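Sulfonate ABC transporter, periplasmic sulfonate-binding protein SsuA (Methylobacillus flagellatus, PDB 3UIF) probably captures sulfonates or related sulfate esters in the periplasm and hands them to an ABC transporter for import. Local coordinates at residues A[269-274]-A[321-326]; A[92-97]-A[308-313]; A[100-105]-A[175-180]; A[121-126]-A[168-173]; A[11-16]-A[51-56]. All coordinates share one frame; numbering follows the deposited sequence.

Contact 1: A[269-274]-A[321-326]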
# COMPACT_ATOMS: atom_id res chain seq x y z
N ARG A 269 -11.29 3.48 -2.46
CA ARG A 269 -9.95 2.92 -2.52
C ARG A 269 -8.86 3.99 -2.50
O ARG A 269 -7.70 3.70 -2.19
CB ARG A 269 -9.79 2.01 -3.74
CG ARG A 269 -10.61 0.72 -3.70
CD ARG A 269 -10.15 -0.28 -2.65
NE ARG A 269 -8.79 -0.74 -2.90
CZ ARG A 269 -8.45 -1.78 -3.67
NH1 ARG A 269 -9.37 -2.51 -4.29
NH2 ARG A 269 -7.17 -2.09 -3.81
N TRP A 270 -9.24 5.23 -2.80
CA TRP A 270 -8.32 6.33 -2.94
C TRP A 270 -8.41 7.28 -1.78
O TRP A 270 -7.77 8.32 -1.78
CB TRP A 270 -8.60 7.05 -4.26
CG TRP A 270 -8.20 6.25 -5.48
CD1 TRP A 270 -8.99 5.39 -6.23
CD2 TRP A 270 -6.88 6.20 -6.12
NE1 TRP A 270 -8.29 4.83 -7.26
CE2 TRP A 270 -7.01 5.26 -7.26
CE3 TRP A 270 -5.64 6.81 -5.89
CZ2 TRP A 270 -5.94 4.97 -8.11
CZ3 TRP A 270 -4.58 6.51 -6.75
CH2 TRP A 270 -4.73 5.61 -7.84
N SER A 271 -9.20 6.92 -0.77
CA SER A 271 -9.50 7.82 0.34
C SER A 271 -8.27 8.25 1.13
O SER A 271 -7.43 7.43 1.49
CB SER A 271 -10.54 7.18 1.27
OG SER A 271 -10.76 7.98 2.41
N PRO A 272 -8.15 9.55 1.40
CA PRO A 272 -7.05 10.10 2.19
C PRO A 272 -7.44 10.35 3.64
O PRO A 272 -6.67 10.93 4.41
CB PRO A 272 -6.78 11.43 1.49
CG PRO A 272 -8.14 11.85 1.00
CD PRO A 272 -8.88 10.60 0.65
N LEU A 273 -8.63 9.91 4.02
CA LEU A 273 -9.15 10.15 5.36
C LEU A 273 -8.38 9.40 6.44
O LEU A 273 -8.00 8.24 6.26
CB LEU A 273 -10.65 9.79 5.42
CG LEU A 273 -11.53 10.60 4.46
CD1 LEU A 273 -12.99 10.28 4.70
CD2 LEU A 273 -11.28 12.10 4.61
N TYR A 274 -8.17 10.09 7.55
CA TYR A 274 -7.52 9.52 8.71
C TYR A 274 -8.59 8.93 9.61
O TYR A 274 -8.68 9.27 10.78
CB TYR A 274 -6.69 10.58 9.45
CG TYR A 274 -5.42 11.00 8.71
CD1 TYR A 274 -5.50 11.86 7.60
CD2 TYR A 274 -4.16 10.53 9.11
CE1 TYR A 274 -4.36 12.24 6.92
CE2 TYR A 274 -3.01 10.91 8.43
CZ TYR A 274 -3.11 11.76 7.34
OH TYR A 274 -1.99 12.14 6.64
N GLY A 321 -16.94 16.42 1.54
CA GLY A 321 -17.90 15.31 1.46
C GLY A 321 -17.69 14.30 0.33
O GLY A 321 -18.58 13.51 0.03
N PHE A 322 -16.52 14.33 -0.30
CA PHE A 322 -16.27 13.50 -1.48
C PHE A 322 -15.92 12.04 -1.08
O PHE A 322 -16.33 11.10 -1.76
CB PHE A 322 -15.20 14.16 -2.37
CG PHE A 322 -14.88 13.38 -3.62
CD1 PHE A 322 -13.78 12.50 -3.65
CD2 PHE A 322 -15.69 13.50 -4.75
CE1 PHE A 322 -13.50 11.77 -4.79
CE2 PHE A 322 -15.41 12.77 -5.89
CZ PHE A 322 -14.32 11.90 -5.91
N TRP A 323 -15.16 11.88 0.02
CA TRP A 323 -14.94 10.58 0.67
C TRP A 323 -15.76 10.45 1.93
O TRP A 323 -16.23 11.45 2.47
CB TRP A 323 -13.45 10.41 0.96
CG TRP A 323 -12.63 10.16 -0.28
CD1 TRP A 323 -12.54 8.97 -1.00
CD2 TRP A 323 -11.78 11.11 -1.01
NE1 TRP A 323 -11.71 9.11 -2.08
CE2 TRP A 323 -11.23 10.37 -2.15
CE3 TRP A 323 -11.44 12.45 -0.85
CZ2 TRP A 323 -10.36 10.96 -3.06
CZ3 TRP A 323 -10.57 13.03 -1.77
CH2 TRP A 323 -10.04 12.31 -2.85
N THR A 324 -15.96 9.22 2.41
CA THR A 324 -16.69 8.98 3.67
C THR A 324 -15.81 8.22 4.65
O THR A 324 -15.18 7.27 4.24
CB THR A 324 -17.99 8.16 3.47
OG1 THR A 324 -17.66 6.82 3.05
CG2 THR A 324 -18.93 8.80 2.46
N PRO A 325 -15.77 8.62 5.95
CA PRO A 325 -14.93 7.92 6.92
C PRO A 325 -15.47 6.52 7.24
O PRO A 325 -16.68 6.35 7.31
CB PRO A 325 -15.00 8.82 8.16
CG PRO A 325 -16.31 9.51 8.06
CD PRO A 325 -16.59 9.68 6.59
N ASN A 326 -14.58 5.53 7.39
CA ASN A 326 -14.98 4.18 7.80
C ASN A 326 -14.89 4.03 9.31
O ASN A 326 -13.97 4.57 9.94
CB ASN A 326 -14.09 3.11 7.16
CG ASN A 326 -13.95 3.25 5.66
OD1 ASN A 326 -14.93 3.22 4.92
ND2 ASN A 326 -12.71 3.35 5.19

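Contact 2: A[92-97]-A[308-313]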
# COMPACT_ATOMS: atom_id res chain seq x y z
N VAL A 92 1.50 12.28 5.67
CA VAL A 92 0.83 13.57 5.40
C VAL A 92 -0.27 13.48 4.33
O VAL A 92 -1.03 14.43 4.15
CB VAL A 92 1.81 14.70 5.03
CG1 VAL A 92 2.70 15.05 6.23
CG2 VAL A 92 2.62 14.35 3.79
N ALA A 93 -0.34 12.34 3.64
CA ALA A 93 -1.42 12.02 2.71
C ALA A 93 -1.52 10.51 2.47
O ALA A 93 -0.68 9.93 1.75
CB ALA A 93 -1.23 12.76 1.38
N PRO A 94 -2.52 9.86 3.11
CA PRO A 94 -2.77 8.44 2.88
C PRO A 94 -3.24 8.25 1.45
O PRO A 94 -4.03 9.06 0.96
CB PRO A 94 -3.91 8.12 3.86
CG PRO A 94 -3.92 9.23 4.86
CD PRO A 94 -3.46 10.43 4.09
N TRP A 95 -2.74 7.21 0.78
CA TRP A 95 -3.10 6.98 -0.61
C TRP A 95 -4.31 6.08 -0.79
O TRP A 95 -4.70 5.75 -1.91
CB TRP A 95 -1.89 6.49 -1.42
CG TRP A 95 -1.34 5.12 -1.06
CD1 TRP A 95 -1.97 4.09 -0.35
CD2 TRP A 95 -0.03 4.57 -1.43
NE1 TRP A 95 -1.16 3.00 -0.25
CE2 TRP A 95 0.00 3.20 -0.89
CE3 TRP A 95 1.07 5.04 -2.15
CZ2 TRP A 95 1.12 2.37 -1.05
CZ3 TRP A 95 2.18 4.19 -2.31
CH2 TRP A 95 2.20 2.89 -1.77
N GLY A 96 -4.92 5.69 0.32
CA GLY A 96 -6.06 4.80 0.30
C GLY A 96 -5.66 3.37 0.59
O GLY A 96 -4.75 3.10 1.40
N THR A 97 -6.32 2.44 -0.07
CA THR A 97 -6.01 1.06 0.16
C THR A 97 -5.40 0.50 -1.08
O THR A 97 -6.00 0.50 -2.15
CB THR A 97 -7.21 0.22 0.63
OG1 THR A 97 -8.38 0.63 -0.10
CG2 THR A 97 -7.44 0.41 2.12
N HIS A 308 -3.39 17.08 9.55
CA HIS A 308 -3.60 18.53 9.36
C HIS A 308 -3.63 18.99 7.91
O HIS A 308 -4.39 19.90 7.57
CB HIS A 308 -2.60 19.35 10.19
CG HIS A 308 -2.56 20.83 9.82
ND1 HIS A 308 -3.57 21.68 10.08
CD2 HIS A 308 -1.57 21.58 9.16
CE1 HIS A 308 -3.25 22.92 9.63
NE2 HIS A 308 -2.03 22.86 9.07
N PHE A 309 -2.82 18.37 7.06
CA PHE A 309 -2.68 18.79 5.66
C PHE A 309 -3.83 18.36 4.73
O PHE A 309 -4.19 19.10 3.80
CB PHE A 309 -1.32 18.35 5.10
CG PHE A 309 -0.18 18.90 5.88
CD1 PHE A 309 0.20 20.24 5.73
CD2 PHE A 309 0.49 18.11 6.81
CE1 PHE A 309 1.25 20.77 6.48
CE2 PHE A 309 1.54 18.64 7.56
CZ PHE A 309 1.92 19.97 7.39
N VAL A 310 -4.37 17.17 4.96
CA VAL A 310 -5.51 16.66 4.22
C VAL A 310 -6.79 17.45 4.60
O VAL A 310 -7.58 17.86 3.73
CB VAL A 310 -5.68 15.15 4.45
CG1 VAL A 310 -7.09 14.67 4.10
CG2 VAL A 310 -4.60 14.38 3.70
N ALA A 311 -6.95 17.69 5.91
CA ALA A 311 -7.99 18.56 6.44
C ALA A 311 -7.96 19.94 5.77
O ALA A 311 -9.00 20.41 5.26
CB ALA A 311 -7.87 18.68 7.95
N THR A 312 -6.79 20.60 5.75
CA THR A 312 -6.67 21.91 5.10
C THR A 312 -7.00 21.79 3.60
O THR A 312 -7.79 22.58 3.06
CB THR A 312 -5.29 22.57 5.33
OG1 THR A 312 -5.08 22.78 6.72
CG2 THR A 312 -5.18 23.92 4.62
N ALA A 313 -6.43 20.77 2.95
CA ALA A 313 -6.60 20.55 1.51
C ALA A 313 -8.05 20.30 1.08
O ALA A 313 -8.48 20.87 0.08
CB ALA A 313 -5.69 19.44 1.02
O HOH W 1 -2.45 15.56 6.42

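Contact 3: A[100-105]-A[175-180]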
# COMPACT_ATOMS: atom_id res chain seq x y z
N ASN A 100 -5.79 -5.80 -1.99
CA ASN A 100 -6.39 -6.92 -1.28
C ASN A 100 -5.37 -8.06 -1.13
O ASN A 100 -4.30 -8.06 -1.77
CB ASN A 100 -7.65 -7.43 -1.99
CG ASN A 100 -8.79 -6.42 -1.95
OD1 ASN A 100 -9.37 -6.14 -0.89
ND2 ASN A 100 -9.13 -5.88 -3.12
N SER A 101 -5.68 -9.02 -0.27
CA SER A 101 -4.93 -10.26 -0.21
C SER A 101 -5.85 -11.42 -0.49
O SER A 101 -7.06 -11.27 -0.39
CB SER A 101 -4.24 -10.44 1.12
OG SER A 101 -3.36 -9.36 1.35
N TYR A 102 -5.27 -12.56 -0.83
CA TYR A 102 -6.02 -13.67 -1.41
C TYR A 102 -5.45 -15.00 -0.94
O TYR A 102 -4.22 -15.17 -0.87
CB TYR A 102 -5.92 -13.61 -2.95
CG TYR A 102 -6.40 -12.32 -3.57
CD1 TYR A 102 -5.56 -11.21 -3.70
CD2 TYR A 102 -7.70 -12.21 -4.03
CE1 TYR A 102 -6.01 -10.03 -4.26
CE2 TYR A 102 -8.17 -11.03 -4.59
CZ TYR A 102 -7.32 -9.95 -4.71
OH TYR A 102 -7.82 -8.82 -5.29
N LEU A 103 -6.33 -15.95 -0.62
CA LEU A 103 -5.94 -17.33 -0.37
C LEU A 103 -6.32 -18.16 -1.58
O LEU A 103 -7.47 -18.16 -2.02
CB LEU A 103 -6.61 -17.89 0.89
CG LEU A 103 -6.16 -19.26 1.41
CD1 LEU A 103 -4.69 -19.30 1.81
CD2 LEU A 103 -7.02 -19.67 2.59
N VAL A 104 -5.32 -18.86 -2.11
CA VAL A 104 -5.42 -19.64 -3.33
C VAL A 104 -5.09 -21.06 -2.98
O VAL A 104 -4.13 -21.32 -2.26
CB VAL A 104 -4.37 -19.18 -4.36
CG1 VAL A 104 -4.77 -19.61 -5.76
CG2 VAL A 104 -4.14 -17.67 -4.28
N VAL A 105 -5.89 -21.99 -3.50
CA VAL A 105 -5.64 -23.43 -3.37
C VAL A 105 -5.54 -24.06 -4.76
O VAL A 105 -6.05 -23.48 -5.72
CB VAL A 105 -6.72 -24.15 -2.51
CG1 VAL A 105 -6.64 -23.71 -1.06
CG2 VAL A 105 -8.13 -23.95 -3.07
N ASP A 175 -1.73 -10.97 -7.90
CA ASP A 175 -1.02 -11.95 -8.74
C ASP A 175 -1.68 -13.33 -8.67
O ASP A 175 -1.50 -14.17 -9.54
CB ASP A 175 0.45 -12.04 -8.34
CG ASP A 175 0.64 -12.15 -6.84
OD1 ASP A 175 0.33 -11.16 -6.13
OD2 ASP A 175 1.12 -13.21 -6.37
N SER A 176 -2.47 -13.55 -7.62
CA SER A 176 -3.27 -14.77 -7.49
C SER A 176 -4.14 -15.08 -8.72
O SER A 176 -4.30 -16.25 -9.09
CB SER A 176 -4.14 -14.69 -6.24
OG SER A 176 -3.38 -14.32 -5.10
N TYR A 177 -4.67 -14.05 -9.37
CA TYR A 177 -5.60 -14.19 -10.50
C TYR A 177 -5.01 -14.88 -11.72
O TYR A 177 -5.74 -15.53 -12.49
CB TYR A 177 -6.15 -12.83 -10.90
CG TYR A 177 -7.25 -12.35 -9.98
CD1 TYR A 177 -8.48 -13.03 -9.92
CD2 TYR A 177 -7.06 -11.23 -9.18
CE1 TYR A 177 -9.49 -12.59 -9.07
CE2 TYR A 177 -8.06 -10.78 -8.33
CZ TYR A 177 -9.26 -11.46 -8.28
OH TYR A 177 -10.23 -11.00 -7.43
N ILE A 178 -3.70 -14.72 -11.91
CA ILE A 178 -2.97 -15.40 -12.97
C ILE A 178 -3.16 -16.91 -12.82
O ILE A 178 -3.43 -17.61 -13.80
CB ILE A 178 -1.47 -14.99 -12.95
CG1 ILE A 178 -1.32 -13.58 -13.48
CG2 ILE A 178 -0.64 -15.91 -13.83
CD1 ILE A 178 0.04 -12.98 -13.26
N LEU A 179 -3.05 -17.39 -11.58
CA LEU A 179 -3.30 -18.79 -11.23
C LEU A 179 -4.68 -19.27 -11.65
O LEU A 179 -4.83 -20.42 -12.08
CB LEU A 179 -3.10 -19.04 -9.73
CG LEU A 179 -1.66 -18.95 -9.21
CD1 LEU A 179 -1.61 -19.02 -7.69
CD2 LEU A 179 -0.79 -20.03 -9.84
N GLU A 180 -5.70 -18.42 -11.52
CA GLU A 180 -7.00 -18.78 -12.07
C GLU A 180 -6.91 -18.81 -13.59
O GLU A 180 -7.37 -19.76 -14.21
CB GLU A 180 -8.11 -17.85 -11.59
CG GLU A 180 -8.11 -17.61 -10.09
CD GLU A 180 -9.50 -17.34 -9.52
OE1 GLU A 180 -10.20 -16.39 -9.99
OE2 GLU A 180 -9.87 -18.08 -8.59

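Contact 4: A[121-126]-A[168-173]. With SO4 (sulfate ion), chain B.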
# COMPACT_ATOMS: atom_id res chain seq x y z
N LYS A 121 0.71 -27.26 4.10
CA LYS A 121 1.73 -26.32 3.59
C LYS A 121 1.11 -25.09 2.92
O LYS A 121 0.37 -25.21 1.94
CB LYS A 121 2.65 -27.03 2.59
CG LYS A 121 3.91 -27.63 3.20
CD LYS A 121 4.57 -28.65 2.27
CE LYS A 121 4.08 -30.07 2.53
NZ LYS A 121 4.31 -30.99 1.37
N ILE A 122 1.40 -23.90 3.46
CA ILE A 122 0.98 -22.65 2.84
C ILE A 122 2.19 -21.77 2.51
O ILE A 122 2.97 -21.39 3.40
CB ILE A 122 -0.08 -21.87 3.66
CG1 ILE A 122 -1.32 -22.74 3.92
CG2 ILE A 122 -0.51 -20.59 2.94
CD1 ILE A 122 -2.16 -22.31 5.09
N ALA A 123 2.34 -21.48 1.21
CA ALA A 123 3.38 -20.59 0.68
C ALA A 123 3.03 -19.14 0.99
O ALA A 123 1.98 -18.64 0.57
CB ALA A 123 3.54 -20.80 -0.82
N LEU A 124 3.89 -18.48 1.75
CA LEU A 124 3.66 -17.09 2.13
C LEU A 124 4.98 -16.34 2.26
O LEU A 124 5.90 -16.79 2.94
CB LEU A 124 2.90 -17.01 3.46
CG LEU A 124 2.92 -15.70 4.25
CD1 LEU A 124 2.07 -14.60 3.60
CD2 LEU A 124 2.47 -15.95 5.69
N HIS A 125 5.06 -15.17 1.61
CA HIS A 125 6.29 -14.39 1.71
C HIS A 125 6.39 -13.65 3.01
O HIS A 125 5.88 -12.54 3.15
CB HIS A 125 6.46 -13.44 0.53
CG HIS A 125 7.89 -13.04 0.29
ND1 HIS A 125 8.24 -11.97 -0.44
CD2 HIS A 125 9.08 -13.62 0.74
CE1 HIS A 125 9.58 -11.87 -0.47
NE2 HIS A 125 10.09 -12.88 0.26
N ARG A 126 7.09 -14.26 3.96
CA ARG A 126 7.19 -13.72 5.32
C ARG A 126 7.86 -12.35 5.42
O ARG A 126 8.77 -12.04 4.64
CB ARG A 126 7.86 -14.73 6.24
CG ARG A 126 7.07 -16.03 6.25
CD ARG A 126 7.48 -16.92 7.40
NE ARG A 126 6.79 -16.55 8.62
CZ ARG A 126 6.79 -17.31 9.71
NH1 ARG A 126 7.43 -18.47 9.73
NH2 ARG A 126 6.13 -16.90 10.79
N ASP A 168 -0.19 -26.59 -0.39
CA ASP A 168 -1.62 -26.82 -0.40
C ASP A 168 -2.39 -25.48 -0.39
O ASP A 168 -3.61 -25.44 -0.57
CB ASP A 168 -1.99 -27.73 0.77
CG ASP A 168 -1.11 -29.00 0.82
OD1 ASP A 168 -1.20 -29.85 -0.10
OD2 ASP A 168 -0.32 -29.15 1.77
N GLY A 169 -1.66 -24.39 -0.19
CA GLY A 169 -2.23 -23.06 -0.21
C GLY A 169 -1.19 -21.99 -0.47
O GLY A 169 0.01 -22.20 -0.23
N PHE A 170 -1.64 -20.83 -0.94
CA PHE A 170 -0.73 -19.75 -1.30
C PHE A 170 -1.39 -18.44 -0.92
O PHE A 170 -2.49 -18.13 -1.36
CB PHE A 170 -0.42 -19.84 -2.81
CG PHE A 170 0.38 -18.69 -3.38
CD1 PHE A 170 1.59 -18.30 -2.81
CD2 PHE A 170 -0.07 -18.01 -4.51
CE1 PHE A 170 2.33 -17.25 -3.35
CE2 PHE A 170 0.67 -16.97 -5.06
CZ PHE A 170 1.87 -16.59 -4.48
N PHE A 171 -0.71 -17.66 -0.10
CA PHE A 171 -1.25 -16.37 0.31
C PHE A 171 -0.51 -15.23 -0.36
O PHE A 171 0.71 -15.09 -0.21
CB PHE A 171 -1.22 -16.23 1.83
CG PHE A 171 -2.23 -15.25 2.35
CD1 PHE A 171 -3.56 -15.62 2.51
CD2 PHE A 171 -1.85 -13.94 2.66
CE1 PHE A 171 -4.49 -14.71 2.98
CE2 PHE A 171 -2.78 -13.03 3.13
CZ PHE A 171 -4.10 -13.41 3.29
N SER A 172 -1.24 -14.41 -1.12
CA SER A 172 -0.61 -13.34 -1.91
C SER A 172 -1.59 -12.23 -2.30
O SER A 172 -2.72 -12.20 -1.82
CB SER A 172 0.02 -13.94 -3.18
OG SER A 172 1.04 -13.10 -3.71
N LEU A 173 -1.14 -11.34 -3.17
CA LEU A 173 -1.96 -10.24 -3.67
C LEU A 173 -2.59 -10.62 -4.99
O LEU A 173 -2.69 -11.80 -5.30
CB LEU A 173 -1.11 -8.98 -3.84
CG LEU A 173 -0.21 -8.55 -2.67
CD1 LEU A 173 0.46 -7.22 -3.01
CD2 LEU A 173 -0.97 -8.46 -1.36
S SO4 B . 8.01 -9.57 -3.01
O1 SO4 B . 7.42 -9.41 -4.36
O2 SO4 B . 8.03 -8.22 -2.37
O3 SO4 B . 7.24 -10.54 -2.18
O4 SO4 B . 9.37 -10.17 -3.08
O HOH W 2 3.28 -14.31 -0.60

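Contact 5: A[11-16]-A[51-56]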
# COMPACT_ATOMS: atom_id res chain seq x y z
N ALA A 11 10.70 10.52 -3.09
CA ALA A 11 10.99 9.13 -3.43
C ALA A 11 9.74 8.35 -3.79
O ALA A 11 8.65 8.62 -3.28
CB ALA A 11 11.72 8.45 -2.28
N SER A 12 9.90 7.37 -4.68
CA SER A 12 8.87 6.37 -4.93
C SER A 12 9.52 5.02 -5.22
O SER A 12 10.71 4.94 -5.57
CB SER A 12 8.04 6.78 -6.13
OG SER A 12 8.82 6.63 -7.31
N VAL A 13 8.75 3.95 -5.08
CA VAL A 13 9.21 2.63 -5.49
C VAL A 13 8.97 2.51 -6.98
O VAL A 13 7.87 2.79 -7.45
CB VAL A 13 8.49 1.49 -4.73
CG1 VAL A 13 8.96 0.13 -5.22
CG2 VAL A 13 8.71 1.62 -3.23
N ALA A 14 10.00 2.11 -7.73
CA ALA A 14 9.96 2.10 -9.20
C ALA A 14 10.46 0.79 -9.80
O ALA A 14 11.33 0.12 -9.25
CB ALA A 14 10.75 3.27 -9.76
N THR A 15 9.91 0.43 -10.96
CA THR A 15 10.24 -0.82 -11.64
C THR A 15 10.21 -0.60 -13.15
O THR A 15 9.20 -0.10 -13.68
CB THR A 15 9.24 -1.96 -11.29
OG1 THR A 15 8.93 -1.95 -9.88
CG2 THR A 15 9.80 -3.34 -11.67
N ASN A 16 11.28 -0.97 -13.85
CA ASN A 16 11.23 -0.99 -15.32
C ASN A 16 10.67 -2.29 -15.90
O ASN A 16 11.22 -3.38 -15.67
CB ASN A 16 12.60 -0.68 -15.93
CG ASN A 16 13.20 0.59 -15.39
OD1 ASN A 16 12.49 1.45 -14.83
ND2 ASN A 16 14.51 0.74 -15.54
N ALA A 51 13.27 4.35 -6.65
CA ALA A 51 13.97 3.31 -5.93
C ALA A 51 13.47 1.95 -6.36
O ALA A 51 12.27 1.69 -6.32
CB ALA A 51 13.77 3.49 -4.43
N ALA A 52 14.38 1.09 -6.79
CA ALA A 52 14.02 -0.30 -7.08
C ALA A 52 13.41 -0.96 -5.83
O ALA A 52 13.68 -0.57 -4.68
CB ALA A 52 15.22 -1.08 -7.58
N MSE A 53 12.59 -1.96 -6.09
CA MSE A 53 11.74 -2.55 -5.05
C MSE A 53 12.52 -3.08 -3.86
O MSE A 53 11.98 -3.15 -2.76
CB MSE A 53 10.83 -3.59 -5.68
CG MSE A 53 9.45 -3.51 -5.03
SE MSE A 53 8.24 -4.78 -5.96
CE MSE A 53 7.83 -5.87 -4.35
N ALA A 54 13.79 -3.45 -4.03
CA ALA A 54 14.58 -3.66 -2.81
C ALA A 54 15.86 -2.84 -2.68
O ALA A 54 16.93 -3.35 -2.35
CB ALA A 54 14.72 -5.24 -2.36
N SER A 55 15.70 -1.54 -2.93
CA SER A 55 16.63 -0.49 -2.56
C SER A 55 15.97 0.35 -1.47
O SER A 55 16.55 1.32 -1.00
CB SER A 55 16.90 0.42 -3.77
OG SER A 55 17.48 -0.29 -4.87
N VAL A 56 14.75 -0.04 -1.09
CA VAL A 56 13.90 0.79 -0.23
C VAL A 56 14.56 1.17 1.10
O VAL A 56 14.49 2.33 1.49
CB VAL A 56 12.51 0.15 0.00
CG1 VAL A 56 11.71 0.95 1.03
CG2 VAL A 56 11.76 0.03 -1.32

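Contact 1: A[269-274]-A[321-326]
With CG anti to the carbonyl carbon (chi1 -73°), the indole of Trp323 lies flat against Ser271 and Pro272; Ser271 turns OG away from its own N (chi1 175°), where it accepts a hydrogen bond from Leu273 N at 3.3 Å. That bond makes an ST turn, and it is this turn, in the loop before helix 276-291, that the C-terminal tail packs against. Two CH-pi contacts meet the same indole face. Ser271 CA stands 3.6 Å from the centroid of the Trp323 five-membered ring, and Pro272 CD lies 3.5 Å from the centroid of the six-membered ring, the proline crossing the indole at about a right angle. On the opposite face sits the neighbouring phenyl group, Phe322 CD1 over the middle of the indole, so the ring is clasped on both sides. Trp323 NE1 makes a hydrogen bond to the backbone O of Arg267 that helps hold the ring's rotation. Cutting this side chain back to alanine is likely to open a gap beside Ser271 and Pro272 and leave the Arg267 carbonyl without this donor. Val229 of helix 215-233 and Leu314 of helix 308-316 also touch the Trp323 side chain, tying the tail to two helices. Further along, Leu273 reaches the tail with one methyl: CD1 lies 3.8 Å from Trp323 CB and 3.5 Å from Pro325 N.

Contact 2: A[92-97]-A[308-313]
The Phe309 ring meets Val92 obliquely, its CD2 atom 3.8 Å from Val92 CG1, while over one face, toward the rim, stands His308 CD2. Val222 of helix 215-233 also touches this phenyl group. A chi1 of -66° at Val92 places CG1 beside the backbone N and against the ring. One residue along the helix, Val310 uses a single branch: CG2 is 3.6 Å from Val92 O and 4.1 Å from Pro94 CD, and Ala93 CA is close to the same methyl. Tyr274 packs on both Pro94 and Val310 and closes this apolar corner.

The polar link is a water. It donates to Val92 O at 2.9 Å and accepts from Val310 N at 2.9 Å. Val310 lies in the first turn, where N-H groups have no earlier helical carbonyl to bond to, so the water serves in its place. Within that turn, His308 O takes two bonds, from Thr312 N and Thr312 OG1, which arrive from opposite faces of the carbonyl plane.

On the strand side, Val92 and Ala93 both face Val204 of strand 202-207, a classic beta bulge. The chain turns a corner there, and beyond it 94-97 leads on towards strand 102-106 of the other lobe, consistent with one of the linking segments between the lobes of a periplasmic binding protein.

Contact 3: A[100-105]-A[175-180]
The aromatic part of the contact is Tyr102 against Tyr177. Their rings are oblique to each other, planes at 69° and centroids 5.2 Å apart, and they meet by their outer atoms: Tyr102 CE2 is 3.5 Å from Tyr177 OH, while Tyr102 OH lies at the edge of the Tyr177 ring, near its plane. Each hydroxyl has its polar partner elsewhere, Glu258 for Tyr102 and Lys192 for Tyr177, so the two phenols lean together without bonding to one another.

Aliphatic packing continues along the strand. Val104 spreads its branches over two helix residues, CG1 reaching Leu179 CD1 at 3.7 Å and CG2 reaching Ser176 CB at 3.6 Å. With CG1 anti to the backbone N (chi1 -160°), both methyls are directed at the helix.

This is a helix laid on one face of the mixed sheet of the second lobe of a two-lobed binding protein. Tyr102 and Val104 face the helix while Leu103 and Val105 point to the other side, the usual strand alternation. Strand 102-105 and helix 176-180 run 31° apart, with their axes 9.4 Å from each other.

Ser176 OG is a polar atom in this buried contact. It touches both Tyr102 CB, 3.4 Å away, and Val104 CG2, and is hydrogen-bonded to the backbone O of Leu173, just before the helix. Leu162 of helix 155-164 touches both Val104 and Leu179.

Contact 4: A[121-126]-A[168-173]
Strands 121-124 and 169-172 are parallel neighbours in the mixed sheet of the second lobe, and Asp168 starts the pairing by holding Lys121 through both backbone and side chain. Asp168 N bonds to Lys121 O at 2.8 Å, and in return Asp168 OD2 accepts from Lys121 N at 3.2 Å, using its anti lone pair; chi1 -51° swings the carboxylate back beside the backbone N. With an alanine here, the Lys121 N-H would probably lose its carboxylate mate and the start of the strand pair would be weakened. The bonding then proceeds from Ala123 N to Gly169 O at 2.8 Å and from Phe171 N to Ala123 O at 2.9 Å. Beyond it a water takes over, donating to Phe171 O and accepting from His125 N, so the strands stay linked as they part. At that end His125 ND1 approaches a sulfate oxygen, at a modelled distance too short to trust, and Arg128 NE is hydrogen-bonded to the ion, which probably came from the crystallisation liquor.

Side chains pair on both faces. Ala123 CB rests 3.7 Å from Phe170 CD1, and on the other face Leu124 and Phe171 lie alongside, Leu124 CD1 4.1 Å from Phe171 CB. Helix 130-140 covers the Leu124 and Phe171 face, where Phe134 meets Phe171 edge-to-face; helix 155-164 brings Leu162 onto Phe170. Strand 149-151 flanks 121-124, and strand 102-106 runs antiparallel beside 169-172.

Contact 5: A[11-16]-A[51-56]
Val13 divides its methyls between two residues following strand 44-51, Met53 and Val56: CG1 lies 3.7 Å from Met53 CG, and CG2 lies 3.9 Å from Val56 CG2. CG1 gets there by standing anti to the backbone N (chi1 178°), which leaves CG2 for Val56, the two valines crossing at about a right angle. Tyr74 of strand 71-75 touches both.

Beneath this packing the backbones make one parallel beta bridge, Val13 with Ala51. Ala51 N bonds to Ser12 O at 2.8 Å, and Ala14 N bonds to Ala51 O at 2.7 Å. A CA-H...O contact from Ala52 to Ala14 O follows as the loop peels off.

The Met53 side chain, built as selenomethionine, has its nearest atom about 3 Å from the nearest atom of the sulfate that also lies by His125; the ion probably came from the liquor but may mark the cleft between the lobes. Across these two segments the hydrogen bonds are all backbone to backbone, so the side chains add only apolar packing.

Overall arrangement
From the N terminus, contact 5 closes first, joining strand 6-17 to the end of strand 44-51. Contact 2 opens at 92-97 and stays open while the chain crosses into the second lobe. There 100-105 begins contact 3, and contact 4 opens and closes within its span; the two share a sheet, strands 102-106 and 169-172 being neighbours. The chain then returns, and contact 1 opens at 269-274, before 308-313 completes contact 2, fastening helix 308-316 to strand 89-94; 321-326 completes contact 1, crossing contact 2 and securing the C-terminal tail to the loop before helix 276-291. The two also touch, Arg269 O lying 2.8 Å from Thr97 N. Contacts 2 and 5 reach the first lobe's sheet.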